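Alpha-L-arabinosidase (Xanthomonas axonopodis pv. citri, PDB 6D25) probably releases alpha-L-arabinofuranosyl side groups from arabinoxylans by hydrolysis, including those of internal di-substituted units, as a trimeric GH51 enzyme. Local coordinates at residues A454-L465 with V500-L509; A27-L35 with L410-Q418. All blocks are in the same frame, centred on the assembly; numbering follows the deposited sequence.

In the fold
Both contacts lie in the beta-sandwich built from the C-terminal domain together with the N-terminal strand 29-36, away from the (beta/alpha)8 barrel, and they share one sheet. Strand 454-461 runs beside 29-36, so the order is 504-509, 454-461, 29-36, 407-421; the seam between the two contacts is sealed by backbone bonds such as Thr455 N to Val29 O (2.8 Å). Each contact is partly buried, with an apolar inner face and a polar outer one. Contact 1 joins strands close in sequence and adds a salt bridge at one end. Contact 2 brings the N-terminal strand back to a segment some 375 residues later; its outer face carries amides, a hydroxyl and a water.

Contact 1: residues A454-L465 with V500-L509; sequences ATVSVQVEGLPL and VQGKTVNVAL
Val456 and Val507 form the central pair of a regular antiparallel strand pairing in the C-terminal beta-sandwich of this GH51 enzyme, where strand 454-461 meets 504-509. The backbone bonds are the frame. Hydrogen-bonded pairs Ala454-Leu509, Val456-Val507 and Val458-Val505 exchange two bonds each, Val456 N to Val507 O being 2.8 Å long and nearly straight at 174°. A seventh bond, from Val460 N, ends on Lys503 O, in the type II' turn from Gln501 to Thr504 that links strand 498-501 to strand 504-509. Between these pairs lie CA-H...O contacts, for example from Thr504 CA to Val458 O at 3.3 Å.

Apolar contacts occupy the inner face. Val456 CG2 meets Leu509 CD2 at 4.0 Å, and farther along Val460 CG2 reaches Val505 CG2 at 3.8 Å; strands 441-447 and 513-519 of the opposing sheet cover this side through Leu445, Leu517 and Val515. Beyond the strand end, Leu465 folds back over the turn. Its CB lies 3.5 Å from Val500 CG1, while CD1 packs against both Val505 CG2 and the backbone of Lys503.

Polar groups take the outer face. With CG anti to the backbone N (chi1 177°), the Asn506 amide extends over this face, and its rotation about chi2 brings OD1 beside Thr455 CG2; Ser457 OG sits likewise against the methyl of Thr504. At the turn, Gln459, Glu461 and Lys503 make a small polar cluster, with one acid and one base. The lysine chain bends at chi3, and NZ forms a salt bridge with Glu461 OE1 at 3.2 Å. The second carboxylate oxygen, OE2, accepts Gln459 NE2 at 3.1 Å on its syn side, the donor standing 33° out of the carboxylate plane.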
ATOM      1  N   ALA A 454      44.408   6.356  35.538  1.00 25.50           N
ATOM      2  CA  ALA A 454      44.449   7.768  35.224  1.00 26.74           C
ATOM      3  C   ALA A 454      44.270   8.582  36.515  1.00 27.98           C
ATOM      4  O   ALA A 454      43.617   8.137  37.486  1.00 27.65           O
ATOM      5  CB  ALA A 454      43.388   8.114  34.212  1.00 26.18           C
ATOM      6  N   THR A 455      44.895   9.753  36.527  1.00 29.09           N
ATOM      7  CA  THR A 455      44.627  10.758  37.536  1.00 30.79           C
ATOM      8  C   THR A 455      43.788  11.858  36.887  1.00 30.21           C
ATOM      9  O   THR A 455      44.271  12.477  35.927  1.00 31.40           O
ATOM     10  CB  THR A 455      45.910  11.372  38.095  1.00 33.62           C
ATOM     11  OG1 THR A 455      46.672  10.271  38.584  1.00 36.46           O
ATOM     12  CG2 THR A 455      45.656  12.355  39.222  1.00 34.34           C
ATOM     13  N   VAL A 456      42.575  12.069  37.376  1.00 28.21           N
ATOM     14  CA  VAL A 456      41.699  13.051  36.782  1.00 28.45           C
ATOM     15  C   VAL A 456      41.537  14.218  37.763  1.00 28.81           C
ATOM     16  O   VAL A 456      41.184  14.027  38.924  1.00 29.66           O
ATOM     17  CB  VAL A 456      40.347  12.438  36.399  1.00 27.62           C
ATOM     18  CG1 VAL A 456      39.496  13.438  35.627  1.00 27.93           C
ATOM     19  CG2 VAL A 456      40.504  11.180  35.568  1.00 27.44           C
ATOM     20  N   SER A 457      41.796  15.428  37.288  1.00 29.44           N
ATOM     21  CA  SER A 457      41.716  16.616  38.107  1.00 30.07           C
ATOM     22  C   SER A 457      40.694  17.584  37.489  1.00 29.62           C
ATOM     23  O   SER A 457      40.904  18.090  36.398  1.00 28.78           O
ATOM     24  CB  SER A 457      43.077  17.227  38.219  1.00 32.01           C
ATOM     25  OG  SER A 457      43.012  18.429  38.952  1.00 34.02           O
ATOM     26  N   VAL A 458      39.553  17.731  38.162  1.00 29.48           N
ATOM     27  CA  VAL A 458      38.429  18.513  37.636  1.00 29.75           C
ATOM     28  C   VAL A 458      38.267  19.781  38.482  1.00 29.82           C
ATOM     29  O   VAL A 458      37.974  19.722  39.687  1.00 29.47           O
ATOM     30  CB  VAL A 458      37.129  17.705  37.659  1.00 29.34           C
ATOM     31  CG1 VAL A 458      35.983  18.512  37.085  1.00 28.37           C
ATOM     32  CG2 VAL A 458      37.278  16.367  36.957  1.00 29.49           C
ATOM     33  N   GLN A 459      38.433  20.904  37.802  1.00 31.29           N
ATOM     34  CA  GLN A 459      38.147  22.233  38.341  1.00 33.08           C
ATOM     35  C   GLN A 459      36.615  22.441  38.296  1.00 31.44           C
ATOM     36  O   GLN A 459      36.021  22.374  37.228  1.00 29.00           O
ATOM     37  CB  GLN A 459      38.901  23.238  37.474  1.00 35.86           C
ATOM     38  CG  GLN A 459      38.635  24.693  37.813  1.00 41.02           C
ATOM     39  CD  GLN A 459      39.423  25.147  39.018  1.00 45.42           C
ATOM     40  OE1 GLN A 459      40.419  24.530  39.419  1.00 47.69           O
ATOM     41  NE2 GLN A 459      38.959  26.243  39.587  1.00 49.40           N
ATOM     42  N   VAL A 460      36.001  22.702  39.442  1.00 31.00           N
ATOM     43  CA  VAL A 460      34.556  22.839  39.543  1.00 29.87           C
ATOM     44  C   VAL A 460      34.226  24.326  39.702  1.00 29.92           C
ATOM     45  O   VAL A 460      34.684  24.950  40.633  1.00 31.15           O
ATOM     46  CB  VAL A 460      33.976  22.013  40.705  1.00 29.36           C
ATOM     47  CG1 VAL A 460      32.458  22.216  40.843  1.00 29.69           C
ATOM     48  CG2 VAL A 460      34.317  20.542  40.566  1.00 28.79           C
ATOM     49  N   GLU A 461      33.419  24.865  38.794  1.00 29.97           N
ATOM     50  CA  GLU A 461      32.917  26.236  38.882  1.00 31.50           C
ATOM     51  C   GLU A 461      31.439  26.215  39.296  1.00 30.97           C
ATOM     52  O   GLU A 461      30.675  25.386  38.784  1.00 27.89           O
ATOM     53  CB  GLU A 461      33.061  26.931  37.532  1.00 33.00           C
ATOM     54  CG  GLU A 461      34.506  27.072  37.065  1.00 35.44           C
ATOM     55  CD  GLU A 461      35.422  27.900  37.968  1.00 38.12           C
ATOM     56  OE1 GLU A 461      34.891  28.775  38.692  1.00 40.97           O
ATOM     57  OE2 GLU A 461      36.646  27.632  37.981  1.00 39.77           O
ATOM     58  N   GLY A 462      31.067  27.120  40.206  1.00 31.17           N
ATOM     59  CA  GLY A 462      29.685  27.369  40.541  1.00 32.22           C
ATOM     60  C   GLY A 462      29.139  26.449  41.618  1.00 32.80           C
ATOM     61  O   GLY A 462      27.927  26.316  41.767  1.00 31.81           O
ATOM     62  N   LEU A 463      30.006  25.822  42.402  1.00 32.77           N
ATOM     63  CA  LEU A 463      29.561  24.946  43.481  1.00 33.74           C
ATOM     64  C   LEU A 463      30.654  24.860  44.539  1.00 36.36           C
ATOM     65  O   LEU A 463      31.710  24.318  44.259  1.00 37.36           O
ATOM     66  CB  LEU A 463      29.286  23.543  42.952  1.00 33.63           C
ATOM     67  CG  LEU A 463      28.882  22.515  44.004  1.00 33.91           C
ATOM     68  CD1 LEU A 463      27.513  22.842  44.578  1.00 35.23           C
ATOM     69  CD2 LEU A 463      28.888  21.120  43.423  1.00 33.29           C
ATOM     70  N   PRO A 464      30.389  25.382  45.747  1.00 38.91           N
ATOM     71  CA  PRO A 464      31.335  25.140  46.848  1.00 39.79           C
ATOM     72  C   PRO A 464      31.413  23.638  47.156  1.00 39.09           C
ATOM     73  O   PRO A 464      30.383  23.003  47.253  1.00 40.32           O
ATOM     74  CB  PRO A 464      30.765  25.934  48.037  1.00 41.58           C
ATOM     75  CG  PRO A 464      29.673  26.834  47.452  1.00 40.93           C
ATOM     76  CD  PRO A 464      29.216  26.170  46.176  1.00 38.74           C
ATOM     77  N   LEU A 465      32.612  23.067  47.254  1.00 38.60           N
ATOM     78  CA  LEU A 465      32.773  21.624  47.448  1.00 38.36           C
ATOM     79  C   LEU A 465      32.989  21.301  48.915  1.00 39.95           C
ATOM     80  O   LEU A 465      33.782  21.955  49.562  1.00 40.37           O
ATOM     81  CB  LEU A 465      33.989  21.156  46.662  1.00 38.80           C
ATOM     82  CG  LEU A 465      33.853  21.318  45.142  1.00 38.61           C
ATOM     83  CD1 LEU A 465      35.112  20.850  44.422  1.00 39.03           C
ATOM     84  CD2 LEU A 465      32.651  20.540  44.586  1.00 38.39           C
ATOM     85  N   VAL A 500      38.143  15.969  47.442  1.00 33.85           N
ATOM     86  CA  VAL A 500      37.871  17.339  47.140  1.00 35.07           C
ATOM     87  C   VAL A 500      38.975  18.186  47.770  1.00 34.21           C
ATOM     88  O   VAL A 500      39.356  17.930  48.879  1.00 33.48           O
ATOM     89  CB  VAL A 500      36.481  17.712  47.696  1.00 36.69           C
ATOM     90  CG1 VAL A 500      36.404  19.136  48.242  1.00 38.54           C
ATOM     91  CG2 VAL A 500      35.406  17.404  46.686  1.00 37.45           C
ATOM     92  N   GLN A 501      39.437  19.193  47.059  1.00 35.47           N
ATOM     93  CA  GLN A 501      40.287  20.195  47.681  1.00 37.72           C
ATOM     94  C   GLN A 501      40.042  21.516  46.986  1.00 37.43           C
ATOM     95  O   GLN A 501      40.262  21.645  45.779  1.00 35.07           O
ATOM     96  CB  GLN A 501      41.773  19.877  47.641  1.00 40.17           C
ATOM     97  CG  GLN A 501      42.542  20.829  48.566  1.00 44.03           C
ATOM     98  CD  GLN A 501      42.817  22.207  48.011  1.00 45.48           C
ATOM     99  OE1 GLN A 501      43.187  22.361  46.837  1.00 46.29           O
ATOM    100  NE2 GLN A 501      42.632  23.217  48.853  1.00 46.25           N
ATOM    101  N   GLY A 502      39.574  22.496  47.761  1.00 38.64           N
ATOM    102  CA  GLY A 502      39.266  23.784  47.219  1.00 39.06           C
ATOM    103  C   GLY A 502      38.169  23.652  46.196  1.00 38.71           C
ATOM    104  O   GLY A 502      37.104  23.135  46.512  1.00 40.20           O
ATOM    105  N   LYS A 503      38.444  24.073  44.968  1.00 37.70           N
ATOM    106  CA  LYS A 503      37.501  23.942  43.883  1.00 38.43           C
ATOM    107  C   LYS A 503      37.831  22.726  42.989  1.00 36.80           C
ATOM    108  O   LYS A 503      37.300  22.641  41.931  1.00 36.08           O
ATOM    109  CB  LYS A 503      37.479  25.250  43.098  1.00 41.18           C
ATOM    110  CG  LYS A 503      36.911  26.423  43.913  1.00 43.05           C
ATOM    111  CD  LYS A 503      37.076  27.763  43.273  1.00 45.12           C
ATOM    112  CE  LYS A 503      36.519  27.789  41.867  1.00 46.27           C
ATOM    113  NZ  LYS A 503      36.818  29.070  41.190  1.00 47.93           N
ATOM    114  N   THR A 504      38.663  21.794  43.435  1.00 35.37           N
ATOM    115  CA  THR A 504      39.098  20.676  42.602  1.00 34.26           C
ATOM    116  C   THR A 504      38.513  19.352  43.122  1.00 32.37           C
ATOM    117  O   THR A 504      38.545  19.093  44.344  1.00 31.30           O
ATOM    118  CB  THR A 504      40.632  20.599  42.594  1.00 35.67           C
ATOM    119  OG1 THR A 504      41.110  21.846  42.114  1.00 37.45           O
ATOM    120  CG2 THR A 504      41.212  19.504  41.727  1.00 35.65           C
ATOM    121  N   VAL A 505      38.023  18.526  42.184  1.00 31.35           N
ATOM    122  CA  VAL A 505      37.793  17.127  42.460  1.00 32.51           C
ATOM    123  C   VAL A 505      38.940  16.311  41.841  1.00 32.29           C
ATOM    124  O   VAL A 505      39.177  16.373  40.641  1.00 32.35           O
ATOM    125  CB  VAL A 505      36.427  16.644  41.926  1.00 32.65           C
ATOM    126  CG1 VAL A 505      36.209  15.172  42.206  1.00 32.94           C
ATOM    127  CG2 VAL A 505      35.276  17.400  42.571  1.00 33.52           C
ATOM    128  N   ASN A 506      39.664  15.575  42.665  1.00 31.75           N
ATOM    129  CA  ASN A 506      40.793  14.758  42.189  1.00 33.29           C
ATOM    130  C   ASN A 506      40.351  13.297  42.258  1.00 30.51           C
ATOM    131  O   ASN A 506      39.839  12.861  43.291  1.00 29.68           O
ATOM    132  CB  ASN A 506      42.065  14.991  43.030  1.00 36.40           C
ATOM    133  CG  ASN A 506      43.251  14.115  42.639  1.00 40.92           C
ATOM    134  OD1 ASN A 506      43.975  14.465  41.694  1.00 44.05           O
ATOM    135  ND2 ASN A 506      43.516  13.036  43.398  1.00 41.00           N
ATOM    136  N   VAL A 507      40.559  12.565  41.169  1.00 28.43           N
ATOM    137  CA  VAL A 507      40.093  11.190  41.073  1.00 26.31           C
ATOM    138  C   VAL A 507      41.263  10.290  40.647  1.00 26.05           C
ATOM    139  O   VAL A 507      41.852  10.496  39.594  1.00 26.09           O
ATOM    140  CB  VAL A 507      38.948  11.078  40.064  1.00 25.66           C
ATOM    141  CG1 VAL A 507      38.354   9.671  40.064  1.00 25.55           C
ATOM    142  CG2 VAL A 507      37.853  12.100  40.302  1.00 25.98           C
ATOM    143  N   ALA A 508      41.559   9.291  41.446  1.00 25.29           N
ATOM    144  CA  ALA A 508      42.433   8.172  41.046  1.00 25.05           C
ATOM    145  C   ALA A 508      41.548   7.103  40.390  1.00 24.16           C
ATOM    146  O   ALA A 508      40.788   6.382  41.049  1.00 23.92           O
ATOM    147  CB  ALA A 508      43.202   7.647  42.246  1.00 25.50           C
ATOM    148  N   LEU A 509      41.583   7.080  39.066  1.00 23.73           N
ATOM    149  CA  LEU A 509      40.626   6.306  38.259  1.00 23.65           C
ATOM    150  C   LEU A 509      41.314   5.038  37.742  1.00 23.57           C
ATOM    151  O   LEU A 509      42.232   5.125  36.894  1.00 23.78           O
ATOM    152  CB  LEU A 509      40.182   7.194  37.098  1.00 23.90           C
ATOM    153  CG  LEU A 509      39.014   6.666  36.290  1.00 23.89           C
ATOM    154  CD1 LEU A 509      37.792   6.424  37.174  1.00 23.53           C
ATOM    155  CD2 LEU A 509      38.662   7.620  35.148  1.00 24.04           C
TER

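Contact 2: residues A27-L35 with L410-Q418; sequences AEVKVNGTL and LPLQLQTPQ
Asn32 and Gln415 pair across two antiparallel strands, with Gln415 N giving Asn32 O a nearly straight bond of 2.7 Å; the return bond from Asn32 N to Gln415 O is longer, at 3.2 Å. Thr34 and Gln413 form the next hydrogen-bonded pair.

The side chain of Gln415 illustrates how an outer face is used. Its CB rests 3.7 Å from Asn32 O. CG departs anti to the carbonyl carbon (chi1 -76°) and the chain bends at chi2, which lays the amide along the outer face toward the level of Thr34: CD remains 4.2 Å from Asn32 O, OE1 also lies near that oxygen, and NE2 donates to a water 2.6 Å away. That water is hydrogen-bonded to Thr34 OG1, so it bridges the two strands on the face of Asn32 and Thr34.

On the inner face, Gly33 lies opposite Leu414, whose CD2 stands 4.1 Å from Gly33 CA. Leu35 directs CD1 to Pro411 O, at 3.5 Å, and to Leu410 CB. At the other end Val31 lies alongside Thr416, and Val29 CG1 meets the CG corner of the Pro417 ring at 3.9 Å.

Through this pairing the N-terminal strand 29-36 joins the beta-sandwich of the C-terminal domain, held between 407-421 and the parallel strand 454-461. Val31 and Leu35 reach Val429 and Ala433 of strand 424-435, while Ile443 of strand 441-447 packs on Leu35 and Leu412.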
ATOM      1  N   ALA A  27      51.709   2.757  31.857  1.00 41.04           N
ATOM      2  CA  ALA A  27      51.959   3.913  32.744  1.00 43.55           C
ATOM      3  C   ALA A  27      50.691   4.762  32.877  1.00 43.52           C
ATOM      4  O   ALA A  27      49.924   4.896  31.905  1.00 41.30           O
ATOM      5  CB  ALA A  27      53.106   4.759  32.236  1.00 43.04           C
ATOM      6  N   GLU A  28      50.507   5.272  34.101  1.00 46.03           N
ATOM      7  CA  GLU A  28      49.432   6.188  34.527  1.00 46.05           C
ATOM      8  C   GLU A  28      49.502   7.493  33.712  1.00 44.43           C
ATOM      9  O   GLU A  28      50.551   8.034  33.409  1.00 45.69           O
ATOM     10  CB  GLU A  28      49.572   6.448  36.036  1.00 50.27           C
ATOM     11  CG  GLU A  28      48.689   7.577  36.595  1.00 54.74           C
ATOM     12  CD  GLU A  28      48.285   7.437  38.053  1.00 56.67           C
ATOM     13  OE1 GLU A  28      48.586   8.351  38.838  1.00 58.85           O
ATOM     14  OE2 GLU A  28      47.628   6.434  38.395  1.00 58.72           O
ATOM     15  N   VAL A  29      48.300   7.976  33.395  1.00 39.14           N
ATOM     16  CA  VAL A  29      47.942   9.106  32.527  1.00 37.52           C
ATOM     17  C   VAL A  29      47.325  10.273  33.353  1.00 35.00           C
ATOM     18  O   VAL A  29      46.644  10.023  34.366  1.00 33.96           O
ATOM     19  CB  VAL A  29      47.005   8.444  31.483  1.00 39.02           C
ATOM     20  CG1 VAL A  29      45.769   9.209  31.105  1.00 39.53           C
ATOM     21  CG2 VAL A  29      47.791   8.001  30.266  1.00 40.89           C
ATOM     22  N   LYS A  30      47.515  11.531  32.922  1.00 33.16           N
ATOM     23  CA  LYS A  30      46.925  12.682  33.563  1.00 34.42           C
ATOM     24  C   LYS A  30      45.818  13.286  32.702  1.00 32.13           C
ATOM     25  O   LYS A  30      46.013  13.553  31.496  1.00 32.92           O
ATOM     26  CB  LYS A  30      48.005  13.748  33.786  1.00 38.80           C
ATOM     27  CG  LYS A  30      49.011  13.359  34.850  1.00 43.22           C
ATOM     28  CD  LYS A  30      50.415  13.902  34.599  1.00 48.24           C
ATOM     29  CE  LYS A  30      51.378  13.460  35.684  1.00 50.71           C
ATOM     30  NZ  LYS A  30      52.730  13.131  35.159  1.00 52.88           N
ATOM     31  N   VAL A  31      44.692  13.554  33.326  1.00 30.24           N
ATOM     32  CA  VAL A  31      43.562  14.189  32.643  1.00 29.34           C
ATOM     33  C   VAL A  31      43.157  15.410  33.481  1.00 29.53           C
ATOM     34  O   VAL A  31      42.989  15.295  34.708  1.00 28.95           O
ATOM     35  CB  VAL A  31      42.391  13.195  32.493  1.00 27.81           C
ATOM     36  CG1 VAL A  31      41.160  13.805  31.855  1.00 27.49           C
ATOM     37  CG2 VAL A  31      42.783  11.977  31.699  1.00 28.25           C
ATOM     38  N   ASN A  32      42.946  16.542  32.821  1.00 30.23           N
ATOM     39  CA  ASN A  32      42.488  17.772  33.455  1.00 31.77           C
ATOM     40  C   ASN A  32      41.108  18.098  32.892  1.00 30.10           C
ATOM     41  O   ASN A  32      40.845  17.852  31.732  1.00 30.36           O
ATOM     42  CB  ASN A  32      43.422  18.961  33.201  1.00 34.33           C
ATOM     43  CG  ASN A  32      44.792  18.731  33.813  1.00 39.05           C
ATOM     44  OD1 ASN A  32      44.884  18.416  34.997  1.00 41.22           O
ATOM     45  ND2 ASN A  32      45.854  18.804  33.015  1.00 41.47           N
ATOM     46  N   GLY A  33      40.246  18.676  33.687  1.00 28.94           N
ATOM     47  CA  GLY A  33      38.922  19.017  33.180  1.00 28.71           C
ATOM     48  C   GLY A  33      38.302  20.184  33.935  1.00 28.68           C
ATOM     49  O   GLY A  33      38.820  20.624  34.964  1.00 27.77           O
ATOM     50  N   THR A  34      37.172  20.639  33.393  1.00 28.24           N
ATOM     51  CA  THR A  34      36.416  21.730  33.967  1.00 28.58           C
ATOM     52  C   THR A  34      34.931  21.358  33.969  1.00 26.78           C
ATOM     53  O   THR A  34      34.403  20.926  32.933  1.00 26.68           O
ATOM     54  CB  THR A  34      36.654  23.028  33.181  1.00 30.47           C
ATOM     55  OG1 THR A  34      38.054  23.290  33.214  1.00 32.61           O
ATOM     56  CG2 THR A  34      35.963  24.224  33.792  1.00 31.46           C
ATOM     57  N   LEU A  35      34.295  21.525  35.122  1.00 25.38           N
ATOM     58  CA  LEU A  35      32.866  21.265  35.295  1.00 24.51           C
ATOM     59  C   LEU A  35      32.172  22.598  35.581  1.00 24.66           C
ATOM     60  O   LEU A  35      32.537  23.318  36.545  1.00 25.42           O
ATOM     61  CB  LEU A  35      32.660  20.312  36.470  1.00 24.01           C
ATOM     62  CG  LEU A  35      31.193  20.043  36.850  1.00 23.63           C
ATOM     63  CD1 LEU A  35      30.428  19.457  35.688  1.00 23.09           C
ATOM     64  CD2 LEU A  35      31.083  19.179  38.098  1.00 23.52           C
ATOM     65  N   LEU A 410      25.173  19.348  32.741  1.00 19.90           N
ATOM     66  CA  LEU A 410      26.209  20.299  33.074  1.00 21.01           C
ATOM     67  C   LEU A 410      27.416  20.086  32.144  1.00 21.94           C
ATOM     68  O   LEU A 410      27.843  18.943  31.918  1.00 22.27           O
ATOM     69  CB  LEU A 410      26.661  20.127  34.524  1.00 21.27           C
ATOM     70  CG  LEU A 410      25.559  20.245  35.576  1.00 21.74           C
ATOM     71  CD1 LEU A 410      26.127  19.946  36.944  1.00 22.35           C
ATOM     72  CD2 LEU A 410      24.875  21.602  35.574  1.00 22.22           C
ATOM     73  N   PRO A 411      27.980  21.181  31.617  1.00 22.53           N
ATOM     74  CA  PRO A 411      29.154  21.055  30.733  1.00 23.08           C
ATOM     75  C   PRO A 411      30.333  20.479  31.501  1.00 23.37           C
ATOM     76  O   PRO A 411      30.677  21.011  32.565  1.00 24.58           O
ATOM     77  CB  PRO A 411      29.466  22.474  30.239  1.00 23.59           C
ATOM     78  CG  PRO A 411      28.087  23.172  30.368  1.00 23.75           C
ATOM     79  CD  PRO A 411      27.444  22.548  31.576  1.00 23.30           C
ATOM     80  N   LEU A 412      30.915  19.426  30.980  1.00 23.92           N
ATOM     81  CA  LEU A 412      32.156  18.835  31.510  1.00 24.50           C
ATOM     82  C   LEU A 412      33.140  18.743  30.342  1.00 26.09           C
ATOM     83  O   LEU A 412      32.890  18.000  29.418  1.00 24.76           O
ATOM     84  CB  LEU A 412      31.888  17.462  32.131  1.00 24.12           C
ATOM     85  CG  LEU A 412      33.153  16.727  32.618  1.00 25.12           C
ATOM     86  CD1 LEU A 412      33.788  17.401  33.834  1.00 25.75           C
ATOM     87  CD2 LEU A 412      32.825  15.300  33.020  1.00 24.89           C
ATOM     88  N   GLN A 413      34.214  19.506  30.379  1.00 28.02           N
ATOM     89  CA  GLN A 413      35.245  19.472  29.333  1.00 30.98           C
ATOM     90  C   GLN A 413      36.460  18.720  29.876  1.00 28.75           C
ATOM     91  O   GLN A 413      36.930  19.078  30.938  1.00 28.35           O
ATOM     92  CB  GLN A 413      35.672  20.902  28.949  1.00 37.48           C
ATOM     93  CG  GLN A 413      36.225  20.991  27.521  1.00 45.14           C
ATOM     94  CD  GLN A 413      37.347  21.992  27.285  1.00 53.98           C
ATOM     95  OE1 GLN A 413      37.407  23.075  27.879  1.00 61.18           O
ATOM     96  NE2 GLN A 413      38.264  21.623  26.396  1.00 59.32           N
ATOM     97  N   LEU A 414      36.902  17.666  29.217  1.00 26.84           N
ATOM     98  CA  LEU A 414      38.091  16.908  29.673  1.00 26.92           C
ATOM     99  C   LEU A 414      39.209  17.107  28.658  1.00 27.76           C
ATOM    100  O   LEU A 414      38.958  16.972  27.489  1.00 27.77           O
ATOM    101  CB  LEU A 414      37.765  15.417  29.805  1.00 25.91           C
ATOM    102  CG  LEU A 414      36.701  15.054  30.828  1.00 25.61           C
ATOM    103  CD1 LEU A 414      36.439  13.590  30.826  1.00 26.16           C
ATOM    104  CD2 LEU A 414      37.117  15.484  32.213  1.00 26.05           C
ATOM    105  N   GLN A 415      40.406  17.354  29.130  1.00 28.55           N
ATOM    106  CA  GLN A 415      41.603  17.329  28.304  1.00 30.93           C
ATOM    107  C   GLN A 415      42.356  16.034  28.614  1.00 29.12           C
ATOM    108  O   GLN A 415      42.921  15.889  29.674  1.00 28.65           O
ATOM    109  CB  GLN A 415      42.467  18.568  28.530  1.00 34.48           C
ATOM    110  CG  GLN A 415      41.844  19.771  27.824  1.00 39.65           C
ATOM    111  CD  GLN A 415      41.234  20.761  28.785  1.00 45.23           C
ATOM    112  OE1 GLN A 415      41.944  21.261  29.655  1.00 51.48           O
ATOM    113  NE2 GLN A 415      39.941  21.072  28.624  1.00 48.46           N
ATOM    114  N   THR A 416      42.233  15.095  27.702  1.00 28.42           N
ATOM    115  CA  THR A 416      42.645  13.712  27.901  1.00 28.31           C
ATOM    116  C   THR A 416      43.619  13.361  26.777  1.00 28.11           C
ATOM    117  O   THR A 416      43.386  13.737  25.635  1.00 28.91           O
ATOM    118  CB  THR A 416      41.446  12.741  27.939  1.00 26.94           C
ATOM    119  OG1 THR A 416      41.964  11.428  28.099  1.00 27.20           O
ATOM    120  CG2 THR A 416      40.563  12.760  26.716  1.00 27.10           C
ATOM    121  N   PRO A 417      44.662  12.598  27.093  1.00 27.67           N
ATOM    122  CA  PRO A 417      45.439  11.966  26.044  1.00 27.83           C
ATOM    123  C   PRO A 417      44.594  10.869  25.377  1.00 26.74           C
ATOM    124  O   PRO A 417      43.535  10.467  25.915  1.00 24.07           O
ATOM    125  CB  PRO A 417      46.669  11.323  26.703  1.00 28.75           C
ATOM    126  CG  PRO A 417      46.541  11.633  28.171  1.00 29.69           C
ATOM    127  CD  PRO A 417      45.152  12.189  28.413  1.00 28.63           C
ATOM    128  N   GLN A 418      45.081  10.391  24.236  1.00 26.51           N
ATOM    129  CA  GLN A 418      44.502   9.212  23.618  1.00 26.36           C
ATOM    130  C   GLN A 418      45.059   7.955  24.278  1.00 25.96           C
ATOM    131  O   GLN A 418      46.214   7.899  24.701  1.00 26.51           O
ATOM    132  CB  GLN A 418      44.782   9.179  22.117  1.00 28.04           C
ATOM    133  CG  GLN A 418      44.174  10.353  21.357  1.00 28.98           C
ATOM    134  CD  GLN A 418      42.671  10.251  21.280  1.00 28.69           C
ATOM    135  OE1 GLN A 418      42.118   9.408  20.575  1.00 30.01           O
ATOM    136  NE2 GLN A 418      41.986  11.119  21.990  1.00 29.27           N
TER
HETATM  137  O   HOH W   1      39.370  21.812  30.998  1.00 42.84           O